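Local structure of GTN Reductase (Agrobacterium tumefaciens, 5N6G) at residues A[300-313]-A[319-331]. The protein is an FMN-dependent ene-reductase of the Old Yellow Enzyme family that probably reduces activated carbon-carbon double bonds with NADH or NADPH as electron donor. Sequence-based numbering, arbitrary orientation.
Sequences GLWIANNGYDRQSA and SGKVDAVAFGKAF. With FMN (flavin mononucleotide), chain B.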
ATOM      1  N   GLY A 300     -16.113   6.243   3.004  1.00 15.35           N
ATOM      2  CA  GLY A 300     -15.088   5.977   2.023  1.00 15.09           C
ATOM      3  C   GLY A 300     -15.452   4.797   1.149  1.00 17.30           C
ATOM      4  O   GLY A 300     -16.232   3.923   1.518  1.00 17.28           O
ATOM      5  N   LEU A 301     -14.838   4.770  -0.023  1.00 16.26           N
ATOM      6  CA  LEU A 301     -14.999   3.640  -0.926  1.00 13.94           C
ATOM      7  C   LEU A 301     -14.328   2.412  -0.314  1.00 16.16           C
ATOM      8  O   LEU A 301     -13.181   2.478   0.143  1.00 15.75           O
ATOM      9  CB  LEU A 301     -14.365   3.972  -2.282  1.00 16.52           C
ATOM     10  CG  LEU A 301     -14.731   3.038  -3.424  1.00 20.32           C
ATOM     11  CD1 LEU A 301     -16.154   3.292  -3.860  1.00 23.11           C
ATOM     12  CD2 LEU A 301     -13.765   3.220  -4.590  1.00 22.53           C
ATOM     13  N   TRP A 302     -15.041   1.295  -0.288  1.00 15.76           N
ATOM     14  CA  TRP A 302     -14.548   0.071   0.332  1.00 13.51           C
ATOM     15  C   TRP A 302     -13.953  -0.806  -0.770  1.00 13.82           C
ATOM     16  O   TRP A 302     -14.698  -1.418  -1.557  1.00 15.95           O
ATOM     17  CB  TRP A 302     -15.676  -0.660   1.055  1.00 14.93           C
ATOM     18  CG  TRP A 302     -15.190  -1.738   1.951  1.00 15.77           C
ATOM     19  CD1 TRP A 302     -15.083  -3.072   1.653  1.00 21.98           C
ATOM     20  CD2 TRP A 302     -14.719  -1.593   3.299  1.00 14.38           C
ATOM     21  NE1 TRP A 302     -14.574  -3.757   2.730  1.00 20.59           N
ATOM     22  CE2 TRP A 302     -14.347  -2.874   3.753  1.00 16.95           C
ATOM     23  CE3 TRP A 302     -14.594  -0.506   4.169  1.00 14.88           C
ATOM     24  CZ2 TRP A 302     -13.877  -3.099   5.042  1.00 16.20           C
ATOM     25  CZ3 TRP A 302     -14.093  -0.722   5.425  1.00 14.15           C
ATOM     26  CH2 TRP A 302     -13.735  -2.003   5.852  1.00 14.24           C
ATOM     27  N   ILE A 303     -12.624  -0.882  -0.802  1.00 13.92           N
ATOM     28  CA  ILE A 303     -11.875  -1.558  -1.856  1.00 13.82           C
ATOM     29  C   ILE A 303     -11.322  -2.836  -1.261  1.00 16.91           C
ATOM     30  O   ILE A 303     -10.616  -2.793  -0.255  1.00 17.01           O
ATOM     31  CB  ILE A 303     -10.718  -0.699  -2.397  1.00 16.11           C
ATOM     32  CG1 ILE A 303     -11.196   0.682  -2.855  1.00 16.59           C
ATOM     33  CG2 ILE A 303     -10.002  -1.478  -3.486  1.00 18.73           C
ATOM     34  CD1 ILE A 303     -10.036   1.619  -3.253  1.00 18.45           C
ATOM     35  N   ALA A 304     -11.613  -3.961  -1.883  1.00 14.74           N
ATOM     36  CA  ALA A 304     -11.172  -5.244  -1.365  1.00 13.73           C
ATOM     37  C   ALA A 304     -10.143  -5.855  -2.294  1.00 16.18           C
ATOM     38  O   ALA A 304     -10.170  -5.634  -3.500  1.00 16.60           O
ATOM     39  CB  ALA A 304     -12.334  -6.222  -1.215  1.00 18.25           C
ATOM     40  N   ASN A 305      -9.258  -6.650  -1.702  1.00 17.28           N
ATOM     41  CA  ASN A 305      -8.167  -7.288  -2.406  1.00 15.47           C
ATOM     42  C   ASN A 305      -7.909  -8.665  -1.829  1.00 18.02           C
ATOM     43  O   ASN A 305      -8.220  -8.936  -0.663  1.00 16.32           O
ATOM     44  CB  ASN A 305      -6.885  -6.465  -2.283  1.00 13.82           C
ATOM     45  CG  ASN A 305      -5.678  -7.223  -2.739  1.00 18.62           C
ATOM     46  OD1 ASN A 305      -4.926  -7.773  -1.935  1.00 17.77           O
ATOM     47  ND2 ASN A 305      -5.489  -7.285  -4.047  1.00 17.97           N
ATOM     48  N   ASN A 306      -7.323  -9.512  -2.691  1.00 17.46           N
ATOM     49  CA  ASN A 306      -6.571 -10.732  -2.424  1.00 16.97           C
ATOM     50  C   ASN A 306      -7.319 -11.952  -2.953  1.00 20.45           C
ATOM     51  O   ASN A 306      -8.341 -12.388  -2.403  1.00 19.59           O
ATOM     52  CB  ASN A 306      -6.218 -10.909  -0.947  1.00 17.12           C
ATOM     53  CG  ASN A 306      -5.222 -12.049  -0.743  1.00 19.94           C
ATOM     54  OD1 ASN A 306      -4.209 -12.136  -1.443  1.00 20.72           O
ATOM     55  ND2 ASN A 306      -5.533 -12.958   0.180  1.00 18.04           N
ATOM     56  N   GLY A 307      -6.829 -12.494  -4.062  1.00 20.05           N
ATOM     57  CA  GLY A 307      -7.378 -13.718  -4.609  1.00 20.10           C
ATOM     58  C   GLY A 307      -8.653 -13.569  -5.405  1.00 22.20           C
ATOM     59  O   GLY A 307      -9.311 -14.577  -5.674  1.00 23.56           O
ATOM     60  N   TYR A 308      -9.039 -12.355  -5.776  1.00 19.25           N
ATOM     61  CA  TYR A 308     -10.234 -12.187  -6.595  1.00 18.94           C
ATOM     62  C   TYR A 308      -9.966 -12.621  -8.026  1.00 24.19           C
ATOM     63  O   TYR A 308      -8.835 -12.563  -8.513  1.00 27.34           O
ATOM     64  CB  TYR A 308     -10.687 -10.729  -6.578  1.00 20.42           C
ATOM     65  CG  TYR A 308     -11.438 -10.366  -5.340  1.00 21.14           C
ATOM     66  CD1 TYR A 308     -12.802 -10.565  -5.271  1.00 23.12           C
ATOM     67  CD2 TYR A 308     -10.788  -9.848  -4.226  1.00 19.13           C
ATOM     68  CE1 TYR A 308     -13.521 -10.245  -4.140  1.00 23.91           C
ATOM     69  CE2 TYR A 308     -11.506  -9.523  -3.065  1.00 18.82           C
ATOM     70  CZ  TYR A 308     -12.875  -9.739  -3.038  1.00 20.29           C
ATOM     71  OH  TYR A 308     -13.623  -9.443  -1.930  1.00 23.33           O
ATOM     72  N   ASP A 309     -11.031 -13.061  -8.698  1.00 26.39           N
ATOM     73  CA  ASP A 309     -11.046 -13.321 -10.132  1.00 25.66           C
ATOM     74  C   ASP A 309     -12.280 -12.643 -10.717  1.00 24.38           C
ATOM     75  O   ASP A 309     -13.010 -11.932 -10.017  1.00 26.08           O
ATOM     76  CB  ASP A 309     -10.994 -14.826 -10.439  1.00 29.64           C
ATOM     77  CG  ASP A 309     -12.214 -15.605  -9.929  1.00 31.69           C
ATOM     78  OD1 ASP A 309     -13.277 -15.014  -9.628  1.00 36.65           O
ATOM     79  OD2 ASP A 309     -12.097 -16.843  -9.841  1.00 44.18           O
ATOM     80  N   ARG A 310     -12.499 -12.824 -12.019  1.00 23.91           N
ATOM     81  CA  ARG A 310     -13.577 -12.089 -12.671  1.00 24.51           C
ATOM     82  C   ARG A 310     -14.911 -12.347 -11.977  1.00 22.41           C
ATOM     83  O   ARG A 310     -15.608 -11.400 -11.590  1.00 24.57           O
ATOM     84  CB  ARG A 310     -13.665 -12.466 -14.141  1.00 26.45           C
ATOM     85  CG  ARG A 310     -14.704 -11.646 -14.908  1.00 27.36           C
ATOM     86  CD  ARG A 310     -14.842 -12.057 -16.359  1.00 32.69           C
ATOM     87  NE  ARG A 310     -15.697 -11.113 -17.088  1.00 29.80           N
ATOM     88  CZ  ARG A 310     -17.011 -11.241 -17.271  1.00 25.38           C
ATOM     89  NH1 ARG A 310     -17.677 -12.265 -16.755  1.00 28.92           N
ATOM     90  NH2 ARG A 310     -17.668 -10.307 -17.945  1.00 41.37           N
ATOM     91  N   GLN A 311     -15.283 -13.620 -11.806  1.00 29.03           N
ATOM     92  CA  GLN A 311     -16.625 -13.923 -11.313  1.00 28.03           C
ATOM     93  C   GLN A 311     -16.807 -13.452  -9.870  1.00 23.29           C
ATOM     94  O   GLN A 311     -17.853 -12.885  -9.525  1.00 28.10           O
ATOM     95  CB  GLN A 311     -16.914 -15.419 -11.429  1.00 32.94           C
ATOM     96  CG  GLN A 311     -18.387 -15.769 -11.204  1.00 41.53           C
ATOM     97  CD  GLN A 311     -19.324 -14.975 -12.105  1.00 60.00           C
ATOM     98  OE1 GLN A 311     -19.039 -14.750 -13.283  1.00 58.35           O
ATOM     99  NE2 GLN A 311     -20.439 -14.526 -11.545  1.00 77.40           N
ATOM    100  N   SER A 312     -15.803 -13.658  -9.015  1.00 24.19           N
ATOM    101  CA  SER A 312     -15.955 -13.238  -7.623  1.00 26.79           C
ATOM    102  C   SER A 312     -15.938 -11.722  -7.485  1.00 21.36           C
ATOM    103  O   SER A 312     -16.631 -11.173  -6.620  1.00 22.86           O
ATOM    104  CB  SER A 312     -14.865 -13.864  -6.747  1.00 26.05           C
ATOM    105  OG  SER A 312     -13.571 -13.528  -7.219  1.00 27.45           O
ATOM    106  N   ALA A 313     -15.182 -11.019  -8.328  1.00 23.29           N
ATOM    107  CA  ALA A 313     -15.215  -9.563  -8.271  1.00 20.23           C
ATOM    108  C   ALA A 313     -16.559  -9.019  -8.720  1.00 21.17           C
ATOM    109  O   ALA A 313     -17.098  -8.100  -8.097  1.00 23.25           O
ATOM    110  CB  ALA A 313     -14.094  -8.975  -9.125  1.00 22.72           C
ATOM    111  N   SER A 319     -23.364  -7.625  -5.153  1.00 23.99           N
ATOM    112  CA  SER A 319     -24.039  -7.989  -3.911  1.00 25.70           C
ATOM    113  C   SER A 319     -23.949  -6.890  -2.861  1.00 23.23           C
ATOM    114  O   SER A 319     -24.641  -6.966  -1.833  1.00 24.40           O
ATOM    115  CB  SER A 319     -23.438  -9.268  -3.341  1.00 22.22           C
ATOM    116  OG  SER A 319     -22.136  -9.027  -2.846  1.00 25.79           O
ATOM    117  N   GLY A 320     -23.115  -5.890  -3.091  1.00 21.63           N
ATOM    118  CA  GLY A 320     -22.881  -4.861  -2.101  1.00 23.49           C
ATOM    119  C   GLY A 320     -21.868  -5.194  -1.029  1.00 23.28           C
ATOM    120  O   GLY A 320     -21.687  -4.387  -0.113  1.00 21.29           O
ATOM    121  N   LYS A 321     -21.157  -6.325  -1.129  1.00 17.96           N
ATOM    122  CA  LYS A 321     -20.123  -6.625  -0.139  1.00 21.25           C
ATOM    123  C   LYS A 321     -18.958  -5.657  -0.211  1.00 21.29           C
ATOM    124  O   LYS A 321     -18.368  -5.305   0.822  1.00 18.76           O
ATOM    125  CB  LYS A 321     -19.601  -8.042  -0.329  1.00 21.48           C
ATOM    126  CG  LYS A 321     -20.605  -9.107   0.022  1.00 22.17           C
ATOM    127  CD  LYS A 321     -20.049 -10.501  -0.309  1.00 28.41           C
ATOM    128  CE  LYS A 321     -21.073 -11.599   0.008  1.00 36.85           C
ATOM    129  NZ  LYS A 321     -20.571 -12.939  -0.411  1.00 61.35           N
ATOM    130  N   VAL A 322     -18.571  -5.255  -1.418  1.00 19.49           N
ATOM    131  CA  VAL A 322     -17.458  -4.334  -1.609  1.00 16.23           C
ATOM    132  C   VAL A 322     -17.887  -3.311  -2.645  1.00 16.02           C
ATOM    133  O   VAL A 322     -18.789  -3.552  -3.444  1.00 19.46           O
ATOM    134  CB  VAL A 322     -16.154  -5.046  -2.066  1.00 19.64           C
ATOM    135  CG1 VAL A 322     -15.853  -6.232  -1.187  1.00 18.76           C
ATOM    136  CG2 VAL A 322     -16.247  -5.486  -3.525  1.00 21.23           C
ATOM    137  N   ASP A 323     -17.209  -2.160  -2.641  1.00 16.61           N
ATOM    138  CA  ASP A 323     -17.472  -1.134  -3.641  1.00 16.17           C
ATOM    139  C   ASP A 323     -16.583  -1.262  -4.861  1.00 19.95           C
ATOM    140  O   ASP A 323     -16.953  -0.793  -5.940  1.00 19.55           O
ATOM    141  CB  ASP A 323     -17.275   0.262  -3.055  1.00 17.78           C
ATOM    142  CG  ASP A 323     -18.207   0.557  -1.906  1.00 22.45           C
ATOM    143  OD1 ASP A 323     -19.359   0.057  -1.936  1.00 23.50           O
ATOM    144  OD2 ASP A 323     -17.791   1.294  -0.973  1.00 19.53           O
ATOM    145  N   ALA A 324     -15.408  -1.854  -4.701  1.00 16.33           N
ATOM    146  CA  ALA A 324     -14.444  -1.963  -5.783  1.00 16.87           C
ATOM    147  C   ALA A 324     -13.492  -3.090  -5.413  1.00 16.86           C
ATOM    148  O   ALA A 324     -13.380  -3.468  -4.239  1.00 16.12           O
ATOM    149  CB  ALA A 324     -13.677  -0.656  -6.014  1.00 18.89           C
ATOM    150  N   VAL A 325     -12.806  -3.616  -6.425  1.00 17.47           N
ATOM    151  CA  VAL A 325     -11.874  -4.728  -6.259  1.00 14.09           C
ATOM    152  C   VAL A 325     -10.527  -4.326  -6.846  1.00 15.21           C
ATOM    153  O   VAL A 325     -10.453  -3.838  -7.981  1.00 18.65           O
ATOM    154  CB  VAL A 325     -12.401  -6.013  -6.930  1.00 18.19           C
ATOM    155  CG1 VAL A 325     -11.330  -7.095  -6.894  1.00 18.49           C
ATOM    156  CG2 VAL A 325     -13.691  -6.494  -6.238  1.00 21.25           C
ATOM    157  N   ALA A 326      -9.475  -4.518  -6.059  1.00 15.66           N
ATOM    158  CA  ALA A 326      -8.114  -4.268  -6.490  1.00 16.60           C
ATOM    159  C   ALA A 326      -7.464  -5.592  -6.851  1.00 18.58           C
ATOM    160  O   ALA A 326      -7.519  -6.553  -6.077  1.00 19.43           O
ATOM    161  CB  ALA A 326      -7.318  -3.564  -5.402  1.00 16.18           C
ATOM    162  N   PHE A 327      -6.856  -5.630  -8.021  1.00 16.45           N
ATOM    163  CA  PHE A 327      -6.167  -6.807  -8.529  1.00 15.65           C
ATOM    164  C   PHE A 327      -4.681  -6.518  -8.561  1.00 19.07           C
ATOM    165  O   PHE A 327      -4.275  -5.461  -9.050  1.00 18.16           O
ATOM    166  CB  PHE A 327      -6.618  -7.140  -9.943  1.00 16.13           C
ATOM    167  CG  PHE A 327      -8.096  -7.463 -10.080  1.00 17.36           C
ATOM    168  CD1 PHE A 327      -8.533  -8.767 -10.005  1.00 22.13           C
ATOM    169  CD2 PHE A 327      -9.020  -6.463 -10.328  1.00 22.13           C
ATOM    170  CE1 PHE A 327      -9.876  -9.079 -10.177  1.00 21.98           C
ATOM    171  CE2 PHE A 327     -10.365  -6.757 -10.481  1.00 20.56           C
ATOM    172  CZ  PHE A 327     -10.786  -8.064 -10.415  1.00 20.91           C
ATOM    173  N   GLY A 328      -3.880  -7.467  -8.080  1.00 16.13           N
ATOM    174  CA  GLY A 328      -2.437  -7.337  -8.095  1.00 19.82           C
ATOM    175  C   GLY A 328      -1.805  -8.104  -9.244  1.00 16.03           C
ATOM    176  O   GLY A 328      -1.487  -7.534 -10.291  1.00 17.29           O
ATOM    177  N   LYS A 329      -1.649  -9.422  -9.087  1.00 17.77           N
ATOM    178  CA  LYS A 329      -0.929 -10.198 -10.089  1.00 17.61           C
ATOM    179  C   LYS A 329      -1.598 -10.129 -11.456  1.00 18.55           C
ATOM    180  O   LYS A 329      -0.912 -10.132 -12.479  1.00 18.29           O
ATOM    181  CB  LYS A 329      -0.793 -11.646  -9.626  1.00 20.11           C
ATOM    182  CG  LYS A 329       0.158 -11.785  -8.430  1.00 19.88           C
ATOM    183  CD  LYS A 329       0.411 -13.233  -8.077  1.00 26.92           C
ATOM    184  CE  LYS A 329      -0.824 -13.885  -7.499  1.00 25.44           C
ATOM    185  NZ  LYS A 329      -1.338 -13.206  -6.277  1.00 24.95           N
ATOM    186  N   ALA A 330      -2.923 -10.019 -11.509  1.00 19.76           N
ATOM    187  CA  ALA A 330      -3.569  -9.935 -12.812  1.00 18.89           C
ATOM    188  C   ALA A 330      -3.207  -8.641 -13.536  1.00 18.30           C
ATOM    189  O   ALA A 330      -3.141  -8.629 -14.776  1.00 20.02           O
ATOM    190  CB  ALA A 330      -5.086 -10.055 -12.672  1.00 19.60           C
ATOM    191  N   PHE A 331      -2.971  -7.549 -12.798  1.00 18.71           N
ATOM    192  CA  PHE A 331      -2.533  -6.311 -13.443  1.00 19.11           C
ATOM    193  C   PHE A 331      -1.063  -6.348 -13.855  1.00 19.53           C
ATOM    194  O   PHE A 331      -0.685  -5.689 -14.832  1.00 19.86           O
ATOM    195  CB  PHE A 331      -2.808  -5.104 -12.536  1.00 15.73           C
ATOM    196  CG  PHE A 331      -4.019  -4.320 -12.952  1.00 16.93           C
ATOM    197  CD1 PHE A 331      -4.058  -3.722 -14.200  1.00 21.20           C
ATOM    198  CD2 PHE A 331      -5.110  -4.190 -12.114  1.00 17.38           C
ATOM    199  CE1 PHE A 331      -5.153  -3.005 -14.611  1.00 22.74           C
ATOM    200  CE2 PHE A 331      -6.215  -3.467 -12.515  1.00 17.50           C
ATOM    201  CZ  PHE A 331      -6.238  -2.879 -13.769  1.00 19.09           C
TER
HETATM  202  N1  FMN B 401       1.212  -4.710  -1.423  1.00 13.95           N
HETATM  203  C2  FMN B 401       1.370  -3.412  -1.002  1.00 14.56           C
HETATM  204  O2  FMN B 401       0.598  -2.892  -0.165  1.00 13.88           O
HETATM  205  N3  FMN B 401       2.385  -2.647  -1.535  1.00 13.78           N
HETATM  206  C4  FMN B 401       3.325  -3.075  -2.454  1.00 18.21           C
HETATM  207  O4  FMN B 401       4.165  -2.295  -2.902  1.00 15.09           O
HETATM  208  C4A FMN B 401       3.170  -4.452  -2.867  1.00 15.82           C
HETATM  209  N5  FMN B 401       4.001  -4.926  -3.762  1.00 17.57           N
HETATM  210  C5A FMN B 401       3.745  -6.189  -4.268  1.00 14.45           C
HETATM  211  C6  FMN B 401       4.547  -6.662  -5.300  1.00 13.65           C
HETATM  212  C7  FMN B 401       4.266  -7.870  -5.923  1.00 16.15           C
HETATM  213  C7M FMN B 401       5.147  -8.325  -7.060  1.00 17.99           C
HETATM  214  C8  FMN B 401       3.171  -8.634  -5.505  1.00 14.99           C
HETATM  215  C8M FMN B 401       2.801  -9.916  -6.199  1.00 15.24           C
HETATM  216  C9  FMN B 401       2.377  -8.178  -4.455  1.00 13.99           C
HETATM  217  C9A FMN B 401       2.654  -6.956  -3.843  1.00 12.77           C
HETATM  218  N10 FMN B 401       1.803  -6.414  -2.856  1.00 13.01           N
HETATM  219  C10 FMN B 401       2.050  -5.177  -2.327  1.00 16.36           C
HETATM  220  C1' FMN B 401       0.551  -7.122  -2.550  1.00 13.76           C
HETATM  221  C2' FMN B 401      -0.498  -6.859  -3.623  1.00 13.24           C
HETATM  222  O2' FMN B 401      -0.887  -5.481  -3.624  1.00 14.00           O
HETATM  223  C3' FMN B 401      -1.750  -7.723  -3.464  1.00 13.06           C
HETATM  224  O3' FMN B 401      -2.298  -7.534  -2.161  1.00 17.08           O
HETATM  225  C4' FMN B 401      -1.494  -9.215  -3.668  1.00 13.82           C
HETATM  226  O4' FMN B 401      -0.818  -9.436  -4.908  1.00 16.59           O
HETATM  227  C5' FMN B 401      -2.770 -10.033  -3.591  1.00 15.21           C
HETATM  228  O5' FMN B 401      -3.676  -9.653  -4.647  1.00 15.69           O
HETATM  229  P   FMN B 401      -3.934 -10.522  -5.994  1.00 18.04           P
HETATM  230  O1P FMN B 401      -4.507 -11.841  -5.521  1.00 19.42           O
HETATM  231  O2P FMN B 401      -2.562 -10.713  -6.619  1.00 18.55           O
HETATM  232  O3P FMN B 401      -4.867  -9.693  -6.798  1.00 17.50           O
HETATM  233  O   HOH W   1      -7.422  -9.483  -5.614  1.00 15.37           O
HETATM  234  O   HOH W   2      -3.464 -13.793  -4.151  1.00 32.53           O
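Ala304 N donates to Ala324 O, and Ala304 O accepts from Ala326 N (2.9 Å), pairing strands 301-305 and 324-327 in parallel. Just before this pairing, Trp302 O takes both Asp323 N and Ala324 N, and Asp323 OD2 accepts from Trp302 N at 2.8 Å, on its anti side and 26° out of the carboxylate plane. A salt bridge to Arg294 gives the same oxygen a second partner.

Apolar contacts fill both faces of the pair. On one, Ile303 CG2 meets Ala326 CB; on the other, Ala304 CB presses against Val322 CG1 at 3.5 Å. There Val325 splits its methyls: CG1 stands anti to the backbone N (chi1 173°), while CG2 lies against Ala313 CB. Val325 CG1 makes an off-centre CH-pi contact with Tyr308, 4.1 Å from the ring centroid. Ala313 CB also reaches Phe327 CZ.

These are strands seven and eight of the TIM barrel, joined by helix 310-318 in a beta-alpha-beta crossover, and the segments just past their C-terminal ends hold the FMN phosphate.

Polar groups cluster at that end. Asn305 ND2 donates a hydrogen bond to Ala326 O from above its carbonyl plane and also reaches FMN O5' at 3.0 Å; Asn305 OD1 accepts from FMN O3' of the ribityl chain at 2.6 Å. The phosphate is gripped by backbone N-H groups of Gly307, Gly328 and Lys329, and by Lys329 NZ, which donates to FMN O2P (2.8 Å) and whose positive charge probably offsets that of the phosphate. Tyr308 OH is hydrogen-bonded to Glu268. Water 1 links Ala326 O to FMN O3P while accepting from Asn306 N and Tyr308 N.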